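Local coordinates for protein aminotransferase (Neisseria meningitidis Z2491, PDB 3JTX) that probably transfers amino groups between amino acids and keto acids, as a class I and II aminotransferase with a covalently bound pyridoxal phosphate cofactor, at residues N77-R82 and L86-D91; I311-Q316 and T383-A388. One frame throughout, in Å; residues are numbered along the deposited sequence. Where two conformers were deposited one is given.

Interaction 1 of 2, residues N77-R82 and L86-D91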
ATOM      1  N   ASN A  77     -15.606   3.558 -18.220  1.00 17.15           N
ATOM      2  CA  ASN A  77     -15.950   3.009 -19.524  1.00 17.06           C
ATOM      3  C   ASN A  77     -16.121   1.491 -19.483  1.00 16.20           C
ATOM      4  O   ASN A  77     -17.066   0.961 -20.061  1.00 15.86           O
ATOM      5  CB  ASN A  77     -14.897   3.367 -20.567  1.00 17.85           C
ATOM      6  CG  ASN A  77     -14.869   4.853 -20.898  1.00 18.99           C
ATOM      7  OD1 ASN A  77     -15.818   5.584 -20.617  1.00 18.67           O
ATOM      8  ND2 ASN A  77     -13.764   5.307 -21.486  1.00 19.17           N
ATOM      9  N   TRP A  78     -15.205   0.803 -18.802  1.00 15.67           N
ATOM     10  CA  TRP A  78     -15.308  -0.642 -18.605  1.00 15.52           C
ATOM     11  C   TRP A  78     -16.611  -1.051 -17.898  1.00 15.09           C
ATOM     12  O   TRP A  78     -17.294  -1.984 -18.336  1.00 14.58           O
ATOM     13  CB  TRP A  78     -14.116  -1.195 -17.812  1.00 15.59           C
ATOM     14  CG  TRP A  78     -14.243  -2.669 -17.600  1.00 16.13           C
ATOM     15  CD1 TRP A  78     -13.992  -3.659 -18.515  1.00 15.78           C
ATOM     16  CD2 TRP A  78     -14.700  -3.328 -16.414  1.00 15.48           C
ATOM     17  NE1 TRP A  78     -14.252  -4.884 -17.965  1.00 15.31           N
ATOM     18  CE2 TRP A  78     -14.687  -4.713 -16.676  1.00 15.53           C
ATOM     19  CE3 TRP A  78     -15.107  -2.882 -15.159  1.00 15.42           C
ATOM     20  CZ2 TRP A  78     -15.078  -5.661 -15.722  1.00 15.03           C
ATOM     21  CZ3 TRP A  78     -15.482  -3.822 -14.204  1.00 16.41           C
ATOM     22  CH2 TRP A  78     -15.466  -5.195 -14.495  1.00 14.82           C
ATOM     23  N   LEU A  79     -16.955  -0.339 -16.825  1.00 14.77           N
ATOM     24  CA  LEU A  79     -18.194  -0.602 -16.077  1.00 15.11           C
ATOM     25  C   LEU A  79     -19.443  -0.476 -16.964  1.00 15.16           C
ATOM     26  O   LEU A  79     -20.379  -1.262 -16.846  1.00 15.20           O
ATOM     27  CB  LEU A  79     -18.328   0.361 -14.885  1.00 14.79           C
ATOM     28  CG  LEU A  79     -17.397   0.123 -13.682  1.00 15.71           C
ATOM     29  CD1 LEU A  79     -17.395   1.341 -12.776  1.00 15.76           C
ATOM     30  CD2 LEU A  79     -17.781  -1.134 -12.875  1.00 13.51           C
ATOM     31  N   LYS A  80     -19.468   0.548 -17.812  1.00 15.37           N
ATOM     32  CA  LYS A  80     -20.598   0.764 -18.714  1.00 16.17           C
ATOM     33  C   LYS A  80     -20.734  -0.375 -19.720  1.00 16.27           C
ATOM     34  O   LYS A  80     -21.859  -0.814 -20.015  1.00 15.77           O
ATOM     35  CB  LYS A  80     -20.471   2.096 -19.458  1.00 16.57           C
ATOM     36  CG  LYS A  80     -21.776   2.497 -20.132  1.00 18.88           C
ATOM     37  CD  LYS A  80     -21.756   3.921 -20.693  1.00 20.83           C
ATOM     38  CE  LYS A  80     -23.091   4.227 -21.366  1.00 23.54           C
ATOM     39  NZ  LYS A  80     -23.029   5.472 -22.191  1.00 26.10           N
ATOM     40  N   ARG A  81     -19.600  -0.834 -20.254  1.00 16.22           N
ATOM     41  CA  ARG A  81     -19.593  -1.974 -21.174  1.00 16.97           C
ATOM     42  C   ARG A  81     -20.012  -3.259 -20.483  1.00 16.77           C
ATOM     43  O   ARG A  81     -20.746  -4.066 -21.045  1.00 16.53           O
ATOM     44  CB  ARG A  81     -18.204  -2.171 -21.784  1.00 17.66           C
ATOM     45  CG  ARG A  81     -17.802  -1.091 -22.795  1.00 20.33           C
ATOM     46  CD  ARG A  81     -16.644  -1.546 -23.693  1.00 22.78           C
ATOM     47  NE  ARG A  81     -15.521  -2.134 -22.964  1.00 26.25           N
ATOM     48  CZ  ARG A  81     -14.576  -1.439 -22.332  1.00 27.48           C
ATOM     49  NH1 ARG A  81     -14.611  -0.108 -22.324  1.00 29.98           N
ATOM     50  NH2 ARG A  81     -13.590  -2.073 -21.709  1.00 26.95           N
ATOM     51  N   ARG A  82     -19.526  -3.456 -19.265  1.00 16.04           N
ATOM     52  CA  ARG A  82     -19.649  -4.734 -18.589  1.00 16.00           C
ATOM     53  C   ARG A  82     -21.023  -4.935 -17.945  1.00 16.57           C
ATOM     54  O   ARG A  82     -21.526  -6.074 -17.910  1.00 16.55           O
ATOM     55  CB  ARG A  82     -18.541  -4.864 -17.522  1.00 15.78           C
ATOM     56  CG  ARG A  82     -18.691  -6.056 -16.574  1.00 15.28           C
ATOM     57  CD  ARG A  82     -18.621  -7.401 -17.296  1.00 15.51           C
ATOM     58  NE  ARG A  82     -18.700  -8.496 -16.339  1.00 14.76           N
ATOM     59  CZ  ARG A  82     -19.822  -8.927 -15.769  1.00 16.10           C
ATOM     60  NH1 ARG A  82     -20.993  -8.408 -16.110  1.00 15.83           N
ATOM     61  NH2 ARG A  82     -19.774  -9.916 -14.883  1.00 15.91           N
ATOM     62  N   LEU A  86     -24.409   0.711 -17.179  1.00 16.78           N
ATOM     63  CA  LEU A  86     -24.150   1.301 -15.870  1.00 16.80           C
ATOM     64  C   LEU A  86     -23.274   2.544 -16.010  1.00 16.75           C
ATOM     65  O   LEU A  86     -22.191   2.469 -16.577  1.00 15.39           O
ATOM     66  CB  LEU A  86     -23.446   0.285 -14.960  1.00 16.93           C
ATOM     67  CG  LEU A  86     -23.315   0.658 -13.477  1.00 16.89           C
ATOM     68  CD1 LEU A  86     -24.679   0.593 -12.775  1.00 17.32           C
ATOM     69  CD2 LEU A  86     -22.331  -0.264 -12.822  1.00 16.66           C
ATOM     70  N   THR A  87     -23.770   3.677 -15.507  1.00 16.94           N
ATOM     71  CA  THR A  87     -23.058   4.947 -15.569  0.50 17.23           C
ATOM     72  C   THR A  87     -22.531   5.327 -14.180  1.00 17.46           C
ATOM     73  O   THR A  87     -23.305   5.609 -13.258  1.00 17.24           O
ATOM     74  CB  THR A  87     -23.951   6.072 -16.105  0.50 17.68           C
ATOM     75  OG1 THR A  87     -25.102   6.215 -15.264  0.50 18.89           O
ATOM     76  CG2 THR A  87     -24.402   5.758 -17.532  0.50 17.53           C
ATOM     77  N   VAL A  88     -21.206   5.325 -14.055  1.00 17.22           N
ATOM     78  CA  VAL A  88     -20.500   5.617 -12.815  1.00 17.76           C
ATOM     79  C   VAL A  88     -19.547   6.779 -13.114  1.00 17.93           C
ATOM     80  O   VAL A  88     -18.829   6.759 -14.109  1.00 19.14           O
ATOM     81  CB  VAL A  88     -19.716   4.357 -12.344  1.00 17.12           C
ATOM     82  CG1 VAL A  88     -18.811   4.650 -11.137  1.00 16.91           C
ATOM     83  CG2 VAL A  88     -20.689   3.212 -12.041  1.00 17.13           C
ATOM     84  N   ASP A  89     -19.543   7.790 -12.262  1.00 18.23           N
ATOM     85  CA  ASP A  89     -18.838   9.045 -12.572  1.00 17.99           C
ATOM     86  C   ASP A  89     -17.352   8.923 -12.231  1.00 17.16           C
ATOM     87  O   ASP A  89     -17.001   8.771 -11.075  1.00 16.86           O
ATOM     88  CB  ASP A  89     -19.504  10.196 -11.789  1.00 18.31           C
ATOM     89  CG  ASP A  89     -18.938  11.571 -12.133  1.00 20.78           C
ATOM     90  OD1 ASP A  89     -17.827  11.679 -12.692  1.00 21.02           O
ATOM     91  OD2 ASP A  89     -19.630  12.562 -11.827  1.00 25.47           O
ATOM     92  N   ALA A  90     -16.486   8.997 -13.244  1.00 17.06           N
ATOM     93  CA  ALA A  90     -15.039   8.915 -13.058  1.00 17.07           C
ATOM     94  C   ALA A  90     -14.504  10.014 -12.137  1.00 17.27           C
ATOM     95  O   ALA A  90     -13.519   9.802 -11.431  1.00 16.64           O
ATOM     96  CB  ALA A  90     -14.308   8.939 -14.422  1.00 16.70           C
ATOM     97  N   ASP A  91     -15.166  11.169 -12.113  1.00 18.03           N
ATOM     98  CA  ASP A  91     -14.721  12.305 -11.276  1.00 18.58           C
ATOM     99  C   ASP A  91     -14.918  12.110  -9.770  1.00 18.11           C
ATOM    100  O   ASP A  91     -14.236  12.781  -8.991  1.00 18.35           O
ATOM    101  CB  ASP A  91     -15.485  13.596 -11.640  1.00 19.96           C
ATOM    102  CG  ASP A  91     -15.190  14.105 -13.047  1.00 22.39           C
ATOM    103  OD1 ASP A  91     -14.080  13.880 -13.573  1.00 25.31           O
ATOM    104  OD2 ASP A  91     -16.078  14.777 -13.615  1.00 27.34           O
TER

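Interaction 2 of 2, residues I311-Q316 and T383-A388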
ATOM      1  N   ILE A 311     -16.017 -31.255 -15.295  1.00 16.84           N
ATOM      2  CA  ILE A 311     -17.276 -31.455 -14.578  1.00 16.43           C
ATOM      3  C   ILE A 311     -17.908 -32.812 -14.926  1.00 16.66           C
ATOM      4  O   ILE A 311     -18.242 -33.580 -14.014  1.00 16.25           O
ATOM      5  CB  ILE A 311     -18.271 -30.282 -14.773  1.00 16.15           C
ATOM      6  CG1 ILE A 311     -17.768 -29.027 -14.054  1.00 15.93           C
ATOM      7  CG2 ILE A 311     -19.673 -30.668 -14.289  1.00 16.16           C
ATOM      8  CD1 ILE A 311     -17.724 -29.129 -12.527  1.00 15.67           C
ATOM      9  N   PRO A 312     -18.053 -33.128 -16.228  1.00 16.95           N
ATOM     10  CA  PRO A 312     -18.647 -34.439 -16.549  1.00 17.32           C
ATOM     11  C   PRO A 312     -17.812 -35.636 -16.077  1.00 17.16           C
ATOM     12  O   PRO A 312     -18.378 -36.696 -15.795  1.00 16.65           O
ATOM     13  CB  PRO A 312     -18.788 -34.437 -18.082  1.00 17.59           C
ATOM     14  CG  PRO A 312     -18.206 -33.175 -18.569  1.00 17.69           C
ATOM     15  CD  PRO A 312     -17.727 -32.339 -17.427  1.00 17.28           C
ATOM     16  N   ILE A 313     -16.490 -35.480 -15.981  1.00 16.81           N
ATOM     17  CA  ILE A 313     -15.651 -36.568 -15.453  1.00 16.77           C
ATOM     18  C   ILE A 313     -15.987 -36.772 -13.971  1.00 16.80           C
ATOM     19  O   ILE A 313     -16.291 -37.884 -13.547  1.00 16.07           O
ATOM     20  CB  ILE A 313     -14.135 -36.311 -15.654  1.00 16.81           C
ATOM     21  CG1 ILE A 313     -13.785 -36.320 -17.144  1.00 16.72           C
ATOM     22  CG2 ILE A 313     -13.298 -37.382 -14.959  1.00 16.46           C
ATOM     23  CD1 ILE A 313     -12.372 -35.864 -17.439  1.00 15.67           C
ATOM     24  N   LEU A 314     -15.977 -35.688 -13.198  1.00 16.47           N
ATOM     25  CA  LEU A 314     -16.253 -35.790 -11.764  1.00 16.67           C
ATOM     26  C   LEU A 314     -17.675 -36.289 -11.484  1.00 16.96           C
ATOM     27  O   LEU A 314     -17.919 -37.005 -10.502  1.00 16.88           O
ATOM     28  CB  LEU A 314     -16.026 -34.433 -11.069  1.00 16.64           C
ATOM     29  CG  LEU A 314     -14.579 -33.930 -10.985  1.00 15.96           C
ATOM     30  CD1 LEU A 314     -14.554 -32.518 -10.359  1.00 13.89           C
ATOM     31  CD2 LEU A 314     -13.673 -34.930 -10.220  1.00 13.66           C
ATOM     32  N   GLN A 315     -18.613 -35.921 -12.349  1.00 17.21           N
ATOM     33  CA  GLN A 315     -20.016 -36.324 -12.164  1.00 17.34           C
ATOM     34  C   GLN A 315     -20.246 -37.838 -12.248  1.00 17.71           C
ATOM     35  O   GLN A 315     -21.320 -38.308 -11.907  1.00 17.04           O
ATOM     36  CB  GLN A 315     -20.922 -35.594 -13.157  1.00 17.37           C
ATOM     37  CG  GLN A 315     -21.209 -34.147 -12.773  1.00 17.23           C
ATOM     38  CD  GLN A 315     -21.953 -33.388 -13.856  1.00 17.88           C
ATOM     39  OE1 GLN A 315     -21.872 -33.726 -15.040  1.00 18.51           O
ATOM     40  NE2 GLN A 315     -22.679 -32.352 -13.455  1.00 15.03           N
ATOM     41  N   GLN A 316     -19.242 -38.593 -12.686  1.00 18.36           N
ATOM     42  CA  GLN A 316     -19.322 -40.043 -12.674  1.00 19.10           C
ATOM     43  C   GLN A 316     -19.445 -40.595 -11.265  1.00 19.36           C
ATOM     44  O   GLN A 316     -20.004 -41.652 -11.086  1.00 19.17           O
ATOM     45  CB  GLN A 316     -18.094 -40.666 -13.337  1.00 19.53           C
ATOM     46  CG  GLN A 316     -17.999 -40.432 -14.835  1.00 21.11           C
ATOM     47  CD  GLN A 316     -16.672 -40.889 -15.393  1.00 23.12           C
ATOM     48  OE1 GLN A 316     -16.589 -41.930 -16.019  1.00 28.04           O
ATOM     49  NE2 GLN A 316     -15.623 -40.134 -15.133  1.00 25.65           N
ATOM     50  N   THR A 383      -3.522 -31.346 -17.487  1.00 19.25           N
ATOM     51  CA  THR A 383      -3.265 -31.642 -16.071  1.00 19.00           C
ATOM     52  C   THR A 383      -4.566 -31.761 -15.269  1.00 18.66           C
ATOM     53  O   THR A 383      -4.707 -32.679 -14.442  1.00 18.21           O
ATOM     54  CB  THR A 383      -2.354 -30.567 -15.441  1.00 19.36           C
ATOM     55  OG1 THR A 383      -1.107 -30.577 -16.125  1.00 20.03           O
ATOM     56  CG2 THR A 383      -2.109 -30.832 -13.948  1.00 17.78           C
ATOM     57  N   CYS A 384      -5.504 -30.839 -15.508  1.00 18.09           N
ATOM     58  CA  CYS A 384      -6.794 -30.848 -14.796  1.00 18.41           C
ATOM     59  C   CYS A 384      -7.620 -32.099 -15.092  1.00 17.79           C
ATOM     60  O   CYS A 384      -8.206 -32.695 -14.180  1.00 17.98           O
ATOM     61  CB  CYS A 384      -7.634 -29.604 -15.140  1.00 18.19           C
ATOM     62  SG  CYS A 384      -6.943 -28.078 -14.490  1.00 19.98           S
ATOM     63  N   VAL A 385      -7.685 -32.461 -16.369  1.00 17.28           N
ATOM     64  CA  VAL A 385      -8.446 -33.614 -16.831  1.00 17.38           C
ATOM     65  C   VAL A 385      -7.873 -34.893 -16.232  1.00 17.02           C
ATOM     66  O   VAL A 385      -8.619 -35.730 -15.719  1.00 17.24           O
ATOM     67  CB  VAL A 385      -8.441 -33.696 -18.378  1.00 17.28           C
ATOM     68  CG1 VAL A 385      -8.870 -35.098 -18.875  1.00 16.53           C
ATOM     69  CG2 VAL A 385      -9.340 -32.612 -18.941  1.00 17.95           C
ATOM     70  N   LYS A 386      -6.553 -35.034 -16.285  1.00 16.89           N
ATOM     71  CA  LYS A 386      -5.899 -36.193 -15.665  1.00 17.13           C
ATOM     72  C   LYS A 386      -6.152 -36.237 -14.158  1.00 16.59           C
ATOM     73  O   LYS A 386      -6.374 -37.305 -13.607  1.00 15.83           O
ATOM     74  CB  LYS A 386      -4.399 -36.190 -15.904  1.00 16.92           C
ATOM     75  CG  LYS A 386      -3.705 -37.344 -15.208  1.00 19.52           C
ATOM     76  CD  LYS A 386      -2.243 -37.448 -15.570  1.00 22.54           C
ATOM     77  CE  LYS A 386      -1.675 -38.784 -15.090  1.00 24.78           C
ATOM     78  NZ  LYS A 386      -1.510 -38.809 -13.617  1.00 26.59           N
ATOM     79  N   ALA A 387      -6.081 -35.085 -13.496  1.00 16.58           N
ATOM     80  CA  ALA A 387      -6.391 -35.019 -12.064  1.00 16.51           C
ATOM     81  C   ALA A 387      -7.824 -35.506 -11.793  1.00 16.33           C
ATOM     82  O   ALA A 387      -8.051 -36.308 -10.882  1.00 16.74           O
ATOM     83  CB  ALA A 387      -6.181 -33.595 -11.530  1.00 16.27           C
ATOM     84  N   ALA A 388      -8.782 -35.052 -12.606  1.00 16.00           N
ATOM     85  CA  ALA A 388     -10.186 -35.421 -12.413  1.00 16.17           C
ATOM     86  C   ALA A 388     -10.367 -36.933 -12.566  1.00 16.14           C
ATOM     87  O   ALA A 388     -11.038 -37.578 -11.763  1.00 16.44           O
ATOM     88  CB  ALA A 388     -11.089 -34.661 -13.394  1.00 15.73           C
TER

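Interaction 1 of 2, residues N77-R82 and L86-D91
Leu79 and Val88 meet through one methyl group: CD1 of Leu79 lies 3.8 Å from CB of Val88, with its distances to Val88 CG2 (3.9 Å) and CG1 (4.0 Å) almost equal, so it rests against the fork of the valine. The two side chains cross obliquely. In Leu79, chi1 of -73° sets CG anti to the carbonyl carbon, and an extended second torsion carries CD1 toward the loop; both residues also touch Ile94 of strand 94-97. At the next helix residue, Lys80, the loop comes close through the carbonyl of Leu86. Leu86 O approaches Lys80 CA at 3.2 Å in a CA-H...O contact with 128° at the hydrogen, and CB of Lys80 lies 3.4 Å from the same oxygen. With chi1 at -166°, Lys80 CG is turned away from the backbone N and stays 3.6 Å from Leu86 O, while the extended remainder leads away. Leu86 CB grazes Leu79 O at 3.9 Å, and its side chain goes on to touch Leu224 and Ala228 of helix 223-229. No conventional hydrogen bond crosses the segments: methyl packing and a weak C-H...O contact join them directly, while the loop's polar backbone finds partners outside, such as Arg234 and Glu93.

Interaction 2 of 2, residues I311-Q316 and T383-A388
Two helices of the C-terminal small domain meet here: the C-terminal part of helix 294-314 packs on helix 381-394 through an apolar seam that no hydrogen bond crosses. Ile313 occupies it with two branches. Its CG2, anti to the backbone N, lies 3.8 Å from Ala388 CB and equally 3.8 Å from Ala388 C, so it rests on both the alanine methyl and the neighbouring backbone. The other branch starts with CG1 anti to the carbonyl carbon (chi1 -66°) and carries CD1 to 3.9 Å from Val385 CG1; these two side chains cross at about a right angle. Ile313 thus touches two residues three positions apart, successive points on one face of helix 381-394. The 6.1 Å between CA of Leu314 and CA of Ala388 is consistent with the small alanine side chain at this point.

In this small domain, as in other fold type I aminotransferases, helices pack on an antiparallel sheet, and Leu314 connects the two layers: it also touches Ile329 of strand 328-332, while its CD2 comes to 4.1 Å from Ala388 CB and 4.0 Å from Ala388 O. Val310, one turn earlier, extends the seam by touching both Cys384 and Ala388.

Beside the apolar contact, Ile313 O is gripped twice by Gln316. The backbone N of Gln316 reaches it at 3.2 Å, and NE2 of the same residue donates at 2.8 Å in a nearly straight bond (167° at the hydrogen). The oxygen lies close to the plane of the glutamine amide, whereas the donor is tilted 16° from the carbonyl plane of Ile313. Gln316 OE1 in turn accepts from Arg396 NH2, so both ends of the amide are bonded and its rotation is fixed.

How the interactions relate
Interactions 1 and 2 are separate in space: their centres are 39 Å apart and their nearest atoms about 19 Å apart. They also follow in series along the chain. Interaction 1 joins helix 69-82 to the loop leading into strand 94-97, an outermost strand of the seven-stranded mixed sheet of the large domain. Interaction 2 belongs to the small domain, beside the three-stranded antiparallel sheet. Their centres lie 21 Å and 24 Å from the centre of the chain, and no other subunit touches either pair of segments. Lys245, which carries the cofactor, is in none of the four segments. Contacts with Ile94 and with Ile329 tie interactions 1 and 2, respectively, to these two different sheets.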